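Local coordinates for protein caspase-3 (Porites astreoides, PDB 6WI4) that probably acts as an apoptotic cysteine protease of the caspase family, cleaving substrate proteins after aspartate, at residues S9-A14 / A49-V54. Sequence-based numbering, arbitrary orientation.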
ATOM      1  N   SER A   9      19.962  10.241   4.411  1.00 17.12           N
ATOM      2  CA  SER A   9      20.562   8.967   4.017  1.00 18.34           C
ATOM      3  C   SER A   9      19.599   7.809   4.239  1.00 16.01           C
ATOM      4  O   SER A   9      19.525   6.880   3.423  1.00 19.73           O
ATOM      5  CB  SER A   9      21.852   8.728   4.804  1.00 23.54           C
ATOM      6  OG  SER A   9      22.723   9.839   4.708  1.00 40.79           O
ATOM      7  N   THR A  10      18.895   7.828   5.360  1.00 16.16           N
ATOM      8  CA  THR A  10      17.727   6.990   5.596  1.00 14.54           C
ATOM      9  C   THR A  10      16.508   7.903   5.516  1.00 15.12           C
ATOM     10  O   THR A  10      16.342   8.792   6.355  1.00 16.00           O
ATOM     11  CB  THR A  10      17.815   6.297   6.949  1.00 18.71           C
ATOM     12  OG1 THR A  10      18.938   5.408   6.951  1.00 21.81           O
ATOM     13  CG2 THR A  10      16.542   5.511   7.223  1.00 16.75           C
ATOM     14  N   ARG A  11      15.661   7.688   4.500  1.00 14.52           N
ATOM     15  CA  ARG A  11      14.553   8.610   4.250  1.00 14.38           C
ATOM     16  C   ARG A  11      13.478   8.524   5.320  1.00 12.26           C
ATOM     17  O   ARG A  11      12.778   9.509   5.581  1.00 12.49           O
ATOM     18  CB  ARG A  11      13.924   8.318   2.890  1.00 14.00           C
ATOM     19  CG  ARG A  11      14.844   8.472   1.706  1.00 13.57           C
ATOM     20  CD  ARG A  11      15.050   9.943   1.329  1.00 14.96           C
ATOM     21  NE  ARG A  11      15.455  10.024  -0.069  1.00 14.05           N
ATOM     22  CZ  ARG A  11      16.699  10.227  -0.489  1.00 19.52           C
ATOM     23  NH1 ARG A  11      16.959  10.259  -1.788  1.00 15.01           N
ATOM     24  NH2 ARG A  11      17.679  10.420   0.384  1.00 18.56           N
ATOM     25  N   GLY A  12      13.326   7.366   5.937  1.00 12.10           N
ATOM     26  CA  GLY A  12      12.252   7.147   6.877  1.00 11.66           C
ATOM     27  C   GLY A  12      12.047   5.661   7.062  1.00  9.14           C
ATOM     28  O   GLY A  12      12.798   4.843   6.533  1.00 11.52           O
ATOM     29  N   ILE A  13      11.025   5.338   7.826  1.00  9.95           N
ATOM     30  CA  ILE A  13      10.651   3.952   8.079  1.00  9.84           C
ATOM     31  C   ILE A  13       9.608   3.542   7.056  1.00 10.12           C
ATOM     32  O   ILE A  13       8.725   4.335   6.694  1.00 11.45           O
ATOM     33  CB  ILE A  13      10.124   3.780   9.512  1.00 11.40           C
ATOM     34  CG1 ILE A  13      11.210   4.170  10.522  1.00 15.52           C
ATOM     35  CG2 ILE A  13       9.652   2.342   9.760  1.00 12.59           C
ATOM     36  CD1 ILE A  13      10.675   4.404  11.908  1.00 23.34           C
ATOM     37  N   ALA A  14       9.704   2.299   6.585  1.00 10.30           N
ATOM     38  CA  ALA A  14       8.705   1.715   5.695  1.00  9.22           C
ATOM     39  C   ALA A  14       8.222   0.415   6.317  1.00 11.15           C
ATOM     40  O   ALA A  14       9.000  -0.532   6.454  1.00 12.21           O
ATOM     41  CB  ALA A  14       9.275   1.462   4.297  1.00 10.77           C
ATOM     42  N   ALA A  49      15.561  -0.013  -1.691  1.00 12.70           N
ATOM     43  CA  ALA A  49      16.200   0.713  -2.784  1.00 10.73           C
ATOM     44  C   ALA A  49      15.823   2.187  -2.793  1.00 13.32           C
ATOM     45  O   ALA A  49      16.599   3.019  -3.283  1.00 13.90           O
ATOM     46  CB  ALA A  49      15.842   0.065  -4.112  1.00 13.15           C
ATOM     47  N   LEU A  50      14.643   2.536  -2.272  1.00 12.06           N
ATOM     48  CA  LEU A  50      14.259   3.933  -2.131  1.00 10.23           C
ATOM     49  C   LEU A  50      14.844   4.576  -0.874  1.00 11.42           C
ATOM     50  O   LEU A  50      14.516   5.729  -0.570  1.00 13.61           O
ATOM     51  CB  LEU A  50      12.730   4.053  -2.122  1.00 12.07           C
ATOM     52  CG  LEU A  50      12.003   3.527  -3.355  1.00 10.66           C
ATOM     53  CD1 LEU A  50      10.494   3.617  -3.137  1.00 12.94           C
ATOM     54  CD2 LEU A  50      12.410   4.314  -4.584  1.00 12.12           C
ATOM     55  N   LYS A  51      15.664   3.826  -0.124  1.00 12.00           N
ATOM     56  CA  LYS A  51      16.464   4.295   1.004  1.00 11.37           C
ATOM     57  C   LYS A  51      15.633   4.419   2.277  1.00 12.33           C
ATOM     58  O   LYS A  51      15.908   5.268   3.123  1.00 12.85           O
ATOM     59  CB  LYS A  51      17.175   5.619   0.663  1.00 13.67           C
ATOM     60  CG  LYS A  51      18.123   5.495  -0.539  1.00 15.27           C
ATOM     61  CD  LYS A  51      18.784   6.819  -0.901  1.00 19.73           C
ATOM     62  CE  LYS A  51      19.763   7.266   0.173  1.00 24.16           C
ATOM     63  NZ  LYS A  51      20.884   6.307   0.367  1.00 27.74           N
ATOM     64  N   PHE A  52      14.665   3.524   2.457  1.00 10.59           N
ATOM     65  CA  PHE A  52      13.905   3.445   3.693  1.00  9.27           C
ATOM     66  C   PHE A  52      14.415   2.304   4.573  1.00 10.03           C
ATOM     67  O   PHE A  52      15.015   1.333   4.099  1.00 13.23           O
ATOM     68  CB  PHE A  52      12.409   3.264   3.397  1.00  9.62           C
ATOM     69  CG  PHE A  52      11.734   4.527   2.916  1.00  9.02           C
ATOM     70  CD1 PHE A  52      11.962   4.996   1.632  1.00  9.71           C
ATOM     71  CD2 PHE A  52      10.882   5.251   3.749  1.00  9.61           C
ATOM     72  CE1 PHE A  52      11.354   6.171   1.178  1.00  9.69           C
ATOM     73  CE2 PHE A  52      10.278   6.428   3.303  1.00 11.13           C
ATOM     74  CZ  PHE A  52      10.520   6.886   2.021  1.00 10.67           C
ATOM     75  N   ASP A  53      14.160   2.455   5.869  1.00 10.04           N
ATOM     76  CA  ASP A  53      14.419   1.439   6.892  1.00 13.86           C
ATOM     77  C   ASP A  53      13.180   0.554   6.965  1.00 11.04           C
ATOM     78  O   ASP A  53      12.142   0.977   7.478  1.00 12.69           O
ATOM     79  CB  ASP A  53      14.723   2.150   8.212  1.00 11.96           C
ATOM     80  CG  ASP A  53      14.845   1.214   9.415  1.00 20.23           C
ATOM     81  OD1 ASP A  53      14.718  -0.021   9.293  1.00 17.59           O
ATOM     82  OD2 ASP A  53      15.091   1.754  10.515  1.00 21.40           O
ATOM     83  N   VAL A  54      13.273  -0.658   6.418  1.00 12.22           N
ATOM     84  CA  VAL A  54      12.107  -1.504   6.176  1.00  9.37           C
ATOM     85  C   VAL A  54      11.850  -2.398   7.379  1.00 12.21           C
ATOM     86  O   VAL A  54      12.765  -3.072   7.871  1.00 12.67           O
ATOM     87  CB  VAL A  54      12.305  -2.343   4.907  1.00 10.48           C
ATOM     88  CG1 VAL A  54      11.141  -3.290   4.705  1.00 14.79           C
ATOM     89  CG2 VAL A  54      12.474  -1.420   3.717  1.00 14.23           C
TER
HETATM   90  O   HOH W   1      13.774   8.261  -1.521  1.00 14.89           O
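Residues 9-14 and 49-54 pair in parallel where strands 13-18 and 53-58 begin, at one border of the central sheet. Ile13 lies beside Asp53 and Ala14 beside Val54. Three backbone hydrogen bonds join the segments: Arg11 N to Lys51 O (2.8 Å), Asp53 N to Gly12 O (2.8 Å) and Ala14 N to Asp53 O (2.9 Å). All three are nearly straight at hydrogen. The phenyl ring of Phe52 takes Arg11 CB over one face, a CH-pi contact 3.9 Å from the ring centroid. Ala14 CB meets Phe52 CB at 3.7 Å. The Phe52 side chain also touches Ile84 of strand 83-88. An alanine in place of Phe52 would probably leave Arg11 CB without its aromatic face and open a gap beside Ile84. The two strands and helix 36-49 between them form a beta-alpha-beta unit of the caspase fold. The helix is closed by a Schellman motif, with Lys51 at positive phi just after it. The Arg11 chain bends at chi2 (-78°), and a water bridges its NE to Leu50 O, 2.8 Å from each. Lys51 CD lies over one face of the guanidinium, toward its rim. Lys8 O and Phe228 O accept hydrogen bonds from NH2 and NH1 of Arg11.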